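Local coordinates for protein glycogen synthase (Cyanobacterium sp. CLg1, PDB 6GNF) that is a two-domain glycosyltransferase of the starch synthase family that binds adenosine-5'-diphosphate and a glycan, at residues 180-183 with 184-188; 211-214 with 215-218; 221-224 with 225-228; 256-259 with 260-264. One frame throughout, in Å; residues are numbered along the deposited sequence.

Interaction 1 of 4, residues 180-183 with 184-188; sequences YLKE and YYQSQ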
loop_
_atom_site.group_PDB
_atom_site.type_symbol
_atom_site.label_atom_id
_atom_site.label_comp_id
_atom_site.label_asym_id
_atom_site.label_seq_id
_atom_site.Cartn_x
_atom_site.Cartn_y
_atom_site.Cartn_z
ATOM N N TYR A 180 -12.386 20.452 2.213
ATOM C CA TYR A 180 -12.319 21.463 1.163
ATOM C C TYR A 180 -13.545 21.412 0.250
ATOM O O TYR A 180 -14.051 22.457 -0.161
ATOM C CB TYR A 180 -11.050 21.318 0.329
ATOM C CG TYR A 180 -9.785 21.665 1.073
ATOM C CD1 TYR A 180 -9.613 22.919 1.640
ATOM C CD2 TYR A 180 -8.751 20.748 1.199
ATOM C CE1 TYR A 180 -8.450 23.249 2.324
ATOM C CE2 TYR A 180 -7.584 21.066 1.880
ATOM C CZ TYR A 180 -7.437 22.313 2.443
ATOM O OH TYR A 180 -6.278 22.629 3.119
ATOM N N LEU A 181 -14.025 20.206 -0.045
ATOM C CA LEU A 181 -15.248 20.032 -0.831
ATOM C C LEU A 181 -16.403 20.807 -0.209
ATOM O O LEU A 181 -17.144 21.508 -0.900
ATOM C CB LEU A 181 -15.631 18.552 -0.920
ATOM C CG LEU A 181 -16.948 18.235 -1.622
ATOM C CD1 LEU A 181 -16.930 18.739 -3.057
ATOM C CD2 LEU A 181 -17.240 16.750 -1.589
ATOM N N LYS A 182 -16.585 20.637 1.093
ATOM C CA LYS A 182 -17.641 21.350 1.812
ATOM C C LYS A 182 -17.413 22.845 1.858
ATOM O O LYS A 182 -18.332 23.626 1.611
ATOM C CB LYS A 182 -17.755 20.839 3.238
ATOM C CG LYS A 182 -18.350 19.462 3.284
ATOM C CD LYS A 182 -18.400 18.916 4.689
ATOM C CE LYS A 182 -19.020 17.537 4.651
ATOM N NZ LYS A 182 -19.044 16.961 6.005
ATOM N N GLU A 183 -16.202 23.242 2.227
ATOM C CA GLU A 183 -15.935 24.643 2.512
ATOM C C GLU A 183 -15.828 25.500 1.260
ATOM O O GLU A 183 -16.444 26.552 1.203
ATOM C CB GLU A 183 -14.674 24.786 3.365
ATOM C CG GLU A 183 -14.418 26.195 3.879
ATOM C CD GLU A 183 -15.567 26.763 4.705
ATOM O OE1 GLU A 183 -16.368 25.989 5.292
ATOM O OE2 GLU A 183 -15.666 28.000 4.788
ATOM N N TYR A 184 -15.074 25.044 0.271
ATOM C CA TYR A 184 -14.799 25.844 -0.916
ATOM C C TYR A 184 -15.829 25.668 -2.026
ATOM O O TYR A 184 -15.949 26.539 -2.861
ATOM C CB TYR A 184 -13.430 25.475 -1.496
ATOM C CG TYR A 184 -12.210 25.826 -0.662
ATOM C CD1 TYR A 184 -12.313 26.342 0.634
ATOM C CD2 TYR A 184 -10.934 25.599 -1.177
ATOM C CE1 TYR A 184 -11.175 26.642 1.376
ATOM C CE2 TYR A 184 -9.792 25.904 -0.446
ATOM C CZ TYR A 184 -9.911 26.417 0.829
ATOM O OH TYR A 184 -8.767 26.702 1.538
ATOM N N TYR A 185 -16.545 24.546 -2.059
ATOM C CA TYR A 185 -17.438 24.248 -3.194
ATOM C C TYR A 185 -18.905 24.185 -2.806
ATOM O O TYR A 185 -19.700 25.027 -3.228
ATOM C CB TYR A 185 -17.001 22.958 -3.901
ATOM C CG TYR A 185 -15.705 23.135 -4.655
ATOM C CD1 TYR A 185 -14.481 22.993 -4.009
ATOM C CD2 TYR A 185 -15.704 23.493 -5.996
ATOM C CE1 TYR A 185 -13.290 23.163 -4.678
ATOM C CE2 TYR A 185 -14.512 23.675 -6.683
ATOM C CZ TYR A 185 -13.310 23.505 -6.024
ATOM O OH TYR A 185 -12.129 23.669 -6.700
ATOM N N GLN A 186 -19.249 23.234 -1.949
ATOM C CA GLN A 186 -20.649 23.005 -1.605
ATOM C C GLN A 186 -21.298 24.180 -0.886
ATOM O O GLN A 186 -22.509 24.348 -0.967
ATOM C CB GLN A 186 -20.799 21.733 -0.782
ATOM C CG GLN A 186 -20.449 20.497 -1.588
ATOM C CD GLN A 186 -20.626 19.234 -0.802
ATOM O OE1 GLN A 186 -20.336 19.195 0.388
ATOM N NE2 GLN A 186 -21.051 18.174 -1.477
ATOM N N SER A 187 -20.494 24.979 -0.195
ATOM C CA SER A 187 -20.990 26.186 0.446
ATOM C C SER A 187 -21.445 27.234 -0.577
ATOM O O SER A 187 -22.182 28.137 -0.213
ATOM C CB SER A 187 -19.913 26.783 1.343
ATOM O OG SER A 187 -18.781 27.143 0.574
ATOM N N GLN A 188 -20.993 27.130 -1.828
ATOM C CA GLN A 188 -21.478 28.018 -2.901
ATOM C C GLN A 188 -22.365 27.288 -3.903
ATOM O O GLN A 188 -22.527 27.772 -5.009
ATOM C CB GLN A 188 -20.353 28.619 -3.743
ATOM C CG GLN A 188 -18.946 28.596 -3.206
ATOM C CD GLN A 188 -18.012 29.283 -4.173
ATOM O OE1 GLN A 188 -18.462 30.055 -5.033
ATOM N NE2 GLN A 188 -16.708 29.055 -4.014
#
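Helix 177-186 carries this contact, where Leu181 and Gln186 meet across a wider, pi-type turn. The N-H of Gln186 reaches back five residues to Leu181 O at 2.9 Å, nearly straight at 175° and close to the line of the carbonyl; Tyr185 N adds only a weak bond to the same oxygen. One residue earlier the bond is still i to i+4, Tyr184 N to Tyr180 O at 2.8 Å. The extended side chain of Gln186 lies across the branch point of Leu181, its CD 3.9 Å from Leu181 CG, and its OE1 touches Lys182 CG at 3.5 Å. Glutamine suits this spot because its methylenes can rest on a leucine while its amide NE2 binds the carbonyl of Phe191.

On another side of the helix Tyr180 and Tyr184 run side by side. Both keep CG anti to the carbonyl carbon (chi1 -69° and -67°), which aims them the same way. Tyr180 CD1 lies over one face of the Tyr184 ring, 3.6 Å from Tyr184 CZ, near the rim. Each phenol ends in a polar partner: Tyr180 OH meets Leu217 O and Tyr184 OH meets Asn218 O. Ser187 OG folds back on Glu183 O, though at 2.5 Å that bond's exact length is doubtful.

Helix 177-186 is the crossover of the beta-alpha-beta unit between strands 166-170 and 195-200; Tyr180 and Tyr185 pack on helix 132-144, and Glu183 OE1 reaches Tyr223 OH.

Interaction 2 of 4, residues 211-214 with 215-218; sequences SSKF and DALN. With SO4 (sulfate ion), chain I.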
loop_
_atom_site.group_PDB
_atom_site.type_symbol
_atom_site.label_atom_id
_atom_site.label_comp_id
_atom_site.label_asym_id
_atom_site.label_seq_id
_atom_site.Cartn_x
_atom_site.Cartn_y
_atom_site.Cartn_z
ATOM N N SER A 211 -0.388 21.363 16.120
ATOM C CA SER A 211 -1.547 22.227 15.983
ATOM C C SER A 211 -1.153 23.585 15.413
ATOM O O SER A 211 -1.946 24.232 14.741
ATOM C CB SER A 211 -2.264 22.359 17.317
ATOM O OG SER A 211 -1.337 22.566 18.358
ATOM N N SER A 212 0.103 23.965 15.616
ATOM C CA SER A 212 0.664 25.177 15.031
ATOM C C SER A 212 0.679 25.174 13.502
ATOM O O SER A 212 0.917 26.213 12.884
ATOM C CB SER A 212 2.089 25.385 15.530
ATOM O OG SER A 212 2.902 24.313 15.099
ATOM N N LYS A 213 0.456 24.017 12.885
ATOM C CA LYS A 213 0.305 23.940 11.436
ATOM C C LYS A 213 -1.139 24.118 10.969
ATOM O O LYS A 213 -1.444 23.865 9.805
ATOM C CB LYS A 213 0.826 22.591 10.916
ATOM C CG LYS A 213 2.322 22.351 11.120
ATOM C CD LYS A 213 3.201 23.379 10.421
ATOM C CE LYS A 213 3.053 23.326 8.911
ATOM N NZ LYS A 213 3.741 24.474 8.267
ATOM N N PHE A 214 -2.036 24.545 11.854
ATOM C CA PHE A 214 -3.447 24.685 11.471
ATOM C C PHE A 214 -3.666 25.792 10.441
ATOM O O PHE A 214 -4.396 25.606 9.480
ATOM C CB PHE A 214 -4.351 24.931 12.686
ATOM C CG PHE A 214 -5.784 25.167 12.307
ATOM C CD1 PHE A 214 -6.560 24.131 11.831
ATOM C CD2 PHE A 214 -6.340 26.432 12.385
ATOM C CE1 PHE A 214 -7.874 24.346 11.454
ATOM C CE2 PHE A 214 -7.647 26.654 12.011
ATOM C CZ PHE A 214 -8.417 25.612 11.545
ATOM N N ASP A 215 -2.971 26.913 10.595
ATOM C CA ASP A 215 -3.188 28.059 9.716
ATOM C C ASP A 215 -2.827 27.728 8.271
ATOM O O ASP A 215 -3.345 28.340 7.348
ATOM C CB ASP A 215 -2.386 29.277 10.192
ATOM C CG ASP A 215 -2.905 29.854 11.496
ATOM O OD1 ASP A 215 -4.090 29.638 11.814
ATOM O OD2 ASP A 215 -2.131 30.544 12.201
ATOM N N ALA A 216 -1.899 26.794 8.083
ATOM C CA ALA A 216 -1.476 26.397 6.755
ATOM C C ALA A 216 -2.548 25.653 5.964
ATOM O O ALA A 216 -2.413 25.511 4.748
ATOM C CB ALA A 216 -0.215 25.547 6.841
ATOM N N LEU A 217 -3.587 25.165 6.633
ATOM C CA LEU A 217 -4.669 24.442 5.952
ATOM C C LEU A 217 -5.680 25.349 5.246
ATOM O O LEU A 217 -6.410 24.889 4.384
ATOM C CB LEU A 217 -5.400 23.541 6.954
ATOM C CG LEU A 217 -4.508 22.530 7.685
ATOM C CD1 LEU A 217 -5.339 21.665 8.615
ATOM C CD2 LEU A 217 -3.750 21.668 6.690
ATOM N N ASN A 218 -5.707 26.631 5.600
ATOM C CA ASN A 218 -6.718 27.574 5.098
ATOM C C ASN A 218 -8.140 27.069 5.247
ATOM O O ASN A 218 -8.917 27.092 4.281
ATOM C CB ASN A 218 -6.464 27.936 3.634
ATOM C CG ASN A 218 -5.143 28.633 3.435
ATOM O OD1 ASN A 218 -4.977 29.804 3.782
ATOM N ND2 ASN A 218 -4.199 27.924 2.838
HETATM S S SO4 I . 2.573 23.050 18.805
HETATM O O1 SO4 I . 1.174 23.084 18.323
HETATM O O2 SO4 I . 2.873 24.253 19.621
HETATM O O3 SO4 I . 3.488 23.045 17.635
HETATM O O4 SO4 I . 2.749 21.828 19.625
HETATM O O HOH W 1 -0.150 26.902 10.359
#
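Phe214 and Leu217 meet at a turn where 215-217 have helical backbone angles without the regular bonds, after a 3-10 start at 211-212. Leu217 N donates to Phe214 O at 3.0 Å, only three residues back; the donor lies well above the carbonyl plane, 50° out of it. The two side chains lean together, Phe214 CD1 and Leu217 CD1 4.2 Å apart. In Phe214, CG stands anti to the backbone N (chi1 176°), which puts CG beside the carbonyl carbon and the ring near Asp215 N. Large apolar residues suit both places: Leu217 is buried, and Phe214, though partly exposed, has apolar neighbours to pack on. Asp215, between them, sits at the surface.

Next out, Ala216 N makes a weak bond to Lys213 O, and a water adds a link: it accepts from Ala216 N at 2.9 Å and donates to Ser212 O at 2.8 Å. Alanine's small side chain lets helix 132-144 come close here. Lys213 curls back, its NZ forming a salt bridge with Glu134 of that helix.

At the start of the stretch a sulfate ion, probably from the crystallisation liquor, is held by Ser211 OG at 2.6 Å from its O1, by Ser212 N at the same oxygen, and by Ser212 OG at 2.9 Å from its O3.

The turn sits between strand 208-209 and helix 224-227: Phe214 packs on Leu224 and Leu227 of that helix and on Leu255 of strand 251-256, while Leu217 also touches Val133 of helix 132-144.

Interaction 3 of 4, residues 221-224 with 225-228; sequences AKYL and SDLS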
loop_
_atom_site.group_PDB
_atom_site.type_symbol
_atom_site.label_atom_id
_atom_site.label_comp_id
_atom_site.label_asym_id
_atom_site.label_seq_id
_atom_site.Cartn_x
_atom_site.Cartn_y
_atom_site.Cartn_z
ATOM N N ALA A 221 -12.388 27.759 11.588
ATOM C CA ALA A 221 -12.318 27.093 12.868
ATOM C C ALA A 221 -13.420 26.064 13.067
ATOM O O ALA A 221 -13.324 25.266 13.995
ATOM C CB ALA A 221 -12.349 28.115 13.996
ATOM N N LYS A 222 -14.455 26.069 12.227
ATOM C CA LYS A 222 -15.517 25.072 12.368
ATOM C C LYS A 222 -15.009 23.651 12.137
ATOM O O LYS A 222 -15.649 22.708 12.552
ATOM C CB LYS A 222 -16.711 25.371 11.459
ATOM C CG LYS A 222 -16.427 25.247 9.981
ATOM C CD LYS A 222 -17.572 25.799 9.154
ATOM C CE LYS A 222 -18.709 24.802 9.023
ATOM N NZ LYS A 222 -19.790 25.380 8.175
ATOM N N TYR A 223 -13.867 23.487 11.471
ATOM C CA TYR A 223 -13.279 22.153 11.283
ATOM C C TYR A 223 -12.227 21.784 12.336
ATOM O O TYR A 223 -11.630 20.707 12.274
ATOM C CB TYR A 223 -12.691 22.032 9.886
ATOM C CG TYR A 223 -13.723 22.252 8.810
ATOM C CD1 TYR A 223 -14.615 21.245 8.447
ATOM C CD2 TYR A 223 -13.827 23.473 8.177
ATOM C CE1 TYR A 223 -15.575 21.458 7.465
ATOM C CE2 TYR A 223 -14.776 23.692 7.200
ATOM C CZ TYR A 223 -15.645 22.686 6.848
ATOM O OH TYR A 223 -16.567 22.952 5.865
ATOM N N LEU A 224 -12.012 22.667 13.305
ATOM C CA LEU A 224 -10.945 22.501 14.279
ATOM C C LEU A 224 -11.188 21.297 15.180
ATOM O O LEU A 224 -10.271 20.530 15.473
ATOM C CB LEU A 224 -10.824 23.750 15.143
ATOM C CG LEU A 224 -9.464 24.421 15.214
ATOM C CD1 LEU A 224 -9.554 25.576 16.206
ATOM C CD2 LEU A 224 -8.382 23.434 15.617
ATOM N N SER A 225 -12.428 21.148 15.623
ATOM C CA SER A 225 -12.805 20.023 16.455
ATOM C C SER A 225 -12.615 18.671 15.758
ATOM O O SER A 225 -12.142 17.720 16.378
ATOM C CB SER A 225 -14.249 20.180 16.921
ATOM O OG SER A 225 -14.678 19.015 17.590
ATOM N N ASP A 226 -12.987 18.589 14.484
ATOM C CA ASP A 226 -12.808 17.363 13.702
ATOM C C ASP A 226 -11.321 17.008 13.556
ATOM O O ASP A 226 -10.947 15.843 13.615
ATOM C CB ASP A 226 -13.420 17.509 12.309
ATOM C CG ASP A 226 -14.935 17.524 12.313
ATOM O OD1 ASP A 226 -15.566 17.053 13.278
ATOM O OD2 ASP A 226 -15.499 18.016 11.310
ATOM N N LEU A 227 -10.480 18.027 13.390
ATOM C CA LEU A 227 -9.037 17.836 13.250
ATOM C C LEU A 227 -8.337 17.536 14.578
ATOM O O LEU A 227 -7.221 17.031 14.602
ATOM C CB LEU A 227 -8.401 19.080 12.628
ATOM C CG LEU A 227 -8.647 19.238 11.128
ATOM C CD1 LEU A 227 -8.522 20.691 10.700
ATOM C CD2 LEU A 227 -7.682 18.362 10.348
ATOM N N SER A 228 -8.985 17.856 15.688
ATOM C CA SER A 228 -8.343 17.795 16.992
ATOM C C SER A 228 -8.079 16.375 17.467
ATOM O O SER A 228 -8.798 15.443 17.109
ATOM C CB SER A 228 -9.188 18.552 18.006
ATOM O OG SER A 228 -9.226 19.926 17.625
HETATM O O HOH W 2 -14.245 23.348 15.564
HETATM O O HOH W 3 -14.877 20.498 13.543
#
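Tyr223 and Leu227 make the tight side of this short helical passage. Leu227 N binds Tyr223 O at 3.1 Å in a regular alpha-helical bond, and Leu227 CD1 packs against the same carbonyl oxygen at 3.5 Å. With CG anti to the carbonyl carbon (chi1 -75°), Leu227 turns its isobutyl group to the buried side, toward Trp257 and Ala260 of helix 257-264; a branched apolar side chain fills that place well. The Tyr223 ring leads away from this bond, one face covered near its rim by the aliphatic part of Lys222, at CG.

The outer side is looser and wet. Beside the direct bond from Leu224 N to Ala221 O, two waters bridge the opening turn. One donates to Ala221 O and accepts from Ser225 N, 2.9 Å away; another donates to Lys222 O and accepts from Asp226 N at 2.8 Å. Ser225, small and polar, fits this exposed position.

At the far end Ser228 leaves helical geometry and turns OG back to Leu224 O. The 2.5 Å separation is very short and its value doubtful. Serine is apt because its hydroxyl can reach the carbonyl four residues back and also meet Tyr253 OH. The whole is a 3-10 turn running into a one-turn alpha helix, with water-bridged backbone on its open side and a serine at its exit into strand 228-231.

Interaction 4 of 4, residues 256-259 with 260-264; sequences NWLK and AGFLN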
loop_
_atom_site.group_PDB
_atom_site.type_symbol
_atom_site.label_atom_id
_atom_site.label_comp_id
_atom_site.label_asym_id
_atom_site.label_seq_id
_atom_site.Cartn_x
_atom_site.Cartn_y
_atom_site.Cartn_z
ATOM N N ASN A 256 -4.944 15.764 13.387
ATOM C CA ASN A 256 -4.999 14.429 12.807
ATOM C C ASN A 256 -5.903 14.481 11.586
ATOM O O ASN A 256 -7.126 14.489 11.713
ATOM C CB ASN A 256 -5.537 13.429 13.835
ATOM C CG ASN A 256 -5.451 11.988 13.365
ATOM O OD1 ASN A 256 -5.845 11.653 12.248
ATOM N ND2 ASN A 256 -4.939 11.121 14.221
ATOM N N TRP A 257 -5.295 14.488 10.399
ATOM C CA TRP A 257 -6.024 14.657 9.147
ATOM C C TRP A 257 -6.980 13.505 8.880
ATOM O O TRP A 257 -8.111 13.714 8.443
ATOM C CB TRP A 257 -5.056 14.741 7.969
ATOM C CG TRP A 257 -4.289 16.010 7.824
ATOM C CD1 TRP A 257 -4.118 16.991 8.748
ATOM C CD2 TRP A 257 -3.555 16.414 6.666
ATOM N NE1 TRP A 257 -3.333 18.001 8.227
ATOM C CE2 TRP A 257 -2.969 17.658 6.952
ATOM C CE3 TRP A 257 -3.335 15.838 5.413
ATOM C CZ2 TRP A 257 -2.186 18.342 6.027
ATOM C CZ3 TRP A 257 -2.546 16.521 4.493
ATOM C CH2 TRP A 257 -1.989 17.762 4.805
ATOM N N LEU A 258 -6.524 12.281 9.128
ATOM C CA LEU A 258 -7.317 11.103 8.808
ATOM C C LEU A 258 -8.587 11.066 9.639
ATOM O O LEU A 258 -9.625 10.631 9.158
ATOM C CB LEU A 258 -6.520 9.824 9.053
ATOM C CG LEU A 258 -7.206 8.530 8.617
ATOM C CD1 LEU A 258 -7.509 8.558 7.133
ATOM C CD2 LEU A 258 -6.314 7.349 8.945
ATOM N N LYS A 259 -8.473 11.465 10.902
ATOM C CA LYS A 259 -9.635 11.605 11.777
ATOM C C LYS A 259 -10.659 12.547 11.156
ATOM O O LYS A 259 -11.823 12.191 11.038
ATOM C CB LYS A 259 -9.212 12.130 13.143
ATOM C CG LYS A 259 -10.366 12.438 14.089
ATOM C CD LYS A 259 -9.860 12.647 15.507
ATOM C CE LYS A 259 -10.938 13.191 16.434
ATOM N NZ LYS A 259 -11.305 14.599 16.119
ATOM N N ALA A 260 -10.209 13.734 10.749
ATOM C CA ALA A 260 -11.088 14.709 10.109
ATOM C C ALA A 260 -11.710 14.149 8.835
ATOM O O ALA A 260 -12.874 14.404 8.542
ATOM C CB ALA A 260 -10.330 15.997 9.804
ATOM N N GLY A 261 -10.923 13.394 8.072
ATOM C CA GLY A 261 -11.409 12.746 6.860
ATOM C C GLY A 261 -12.503 11.736 7.146
ATOM O O GLY A 261 -13.521 11.676 6.437
ATOM N N PHE A 262 -12.302 10.913 8.170
ATOM C CA PHE A 262 -13.342 9.967 8.586
ATOM C C PHE A 262 -14.623 10.682 8.972
ATOM O O PHE A 262 -15.715 10.231 8.631
ATOM C CB PHE A 262 -12.896 9.106 9.774
ATOM C CG PHE A 262 -12.019 7.943 9.406
ATOM C CD1 PHE A 262 -12.103 7.328 8.157
ATOM C CD2 PHE A 262 -11.120 7.443 10.323
ATOM C CE1 PHE A 262 -11.290 6.251 7.838
ATOM C CE2 PHE A 262 -10.312 6.363 10.017
ATOM C CZ PHE A 262 -10.397 5.766 8.772
ATOM N N LEU A 263 -14.486 11.788 9.695
ATOM C CA LEU A 263 -15.647 12.499 10.216
ATOM C C LEU A 263 -16.389 13.303 9.155
ATOM O O LEU A 263 -17.515 13.723 9.386
ATOM C CB LEU A 263 -15.239 13.425 11.369
ATOM C CG LEU A 263 -14.774 12.720 12.649
ATOM C CD1 LEU A 263 -14.198 13.719 13.643
ATOM C CD2 LEU A 263 -15.908 11.933 13.281
ATOM N N ASN A 264 -15.773 13.535 7.999
ATOM C CA ASN A 264 -16.384 14.377 6.981
ATOM C C ASN A 264 -16.747 13.668 5.685
ATOM O O ASN A 264 -17.468 14.244 4.869
ATOM C CB ASN A 264 -15.484 15.585 6.694
ATOM C CG ASN A 264 -15.611 16.663 7.752
ATOM O OD1 ASN A 264 -16.487 17.515 7.674
ATOM N ND2 ASN A 264 -14.749 16.622 8.759
#
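Leu258 and Phe262 meet one turn apart on helix 257-264, a short helix of the N-terminal, Rossmann-like half of this glycosyltransferase, capped at its start by Asn256. Leu258 CG sits over one face of the Phe262 ring, toward the rim, 4.0 Å from Phe262 CE2. The leucine has CG anti to the backbone N (chi1 -174°) and the phenylalanine has its CG anti to the carbonyl carbon, which brings the leucine branch point over the ring. The two side chains cross obliquely. Both press on Met198 and Leu200 of strand 195-200, where bulky apolar groups belong.

A neighbouring line joins Lys259 to Leu263. The lysine runs extended from the backbone and bends at its last torsion (-70°), bringing NZ within 3.9 Å of Leu263 CD1. Its methylenes suit the apolar neighbour, while the ammonium is hydrogen-bonded by two carbonyls, Asp226 O and Ser228 O.

Backbone bonds bind the turns: Gly261 N to Trp257 O at 2.9 Å, in the carbonyl plane, and Phe262 N to Leu258 O at 2.9 Å. At the N-cap, Asn256 OD1 accepts from Lys259 N at 3.0 Å, the donor lying above the amide's carbonyl plane. Four residues on from Ala260, Asn264, whose ND2 also meets Asp226 OD2, sends that ND2 back to Ala260 O at 2.9 Å, with the acceptor lying in the plane of its amide.

How the interactions relate
All four contacts are local and run in series along the chain, neither nesting nor crossing, and all fall within the starch synthase catalytic domain. Interaction 1 lies on helix 177-186 and the residues after it; after strand 195-200, interaction 2 rounds the loop past strand 208-209; interaction 3 runs from a 3-10 turn through helix 224-227; and interaction 4 forms helix 257-264, just before strand 267-270. In space they gather on one side of the chain's centre. Leu217 CD2 of interaction 2 lies 3.7 Å from Trp257 CZ2 of interaction 4, and Leu227 O of interaction 3 bonds Asn256 N of interaction 4 at 2.9 Å. Lys182 NZ, 3.1 Å from Asn264 OD1, links interactions 1 and 4.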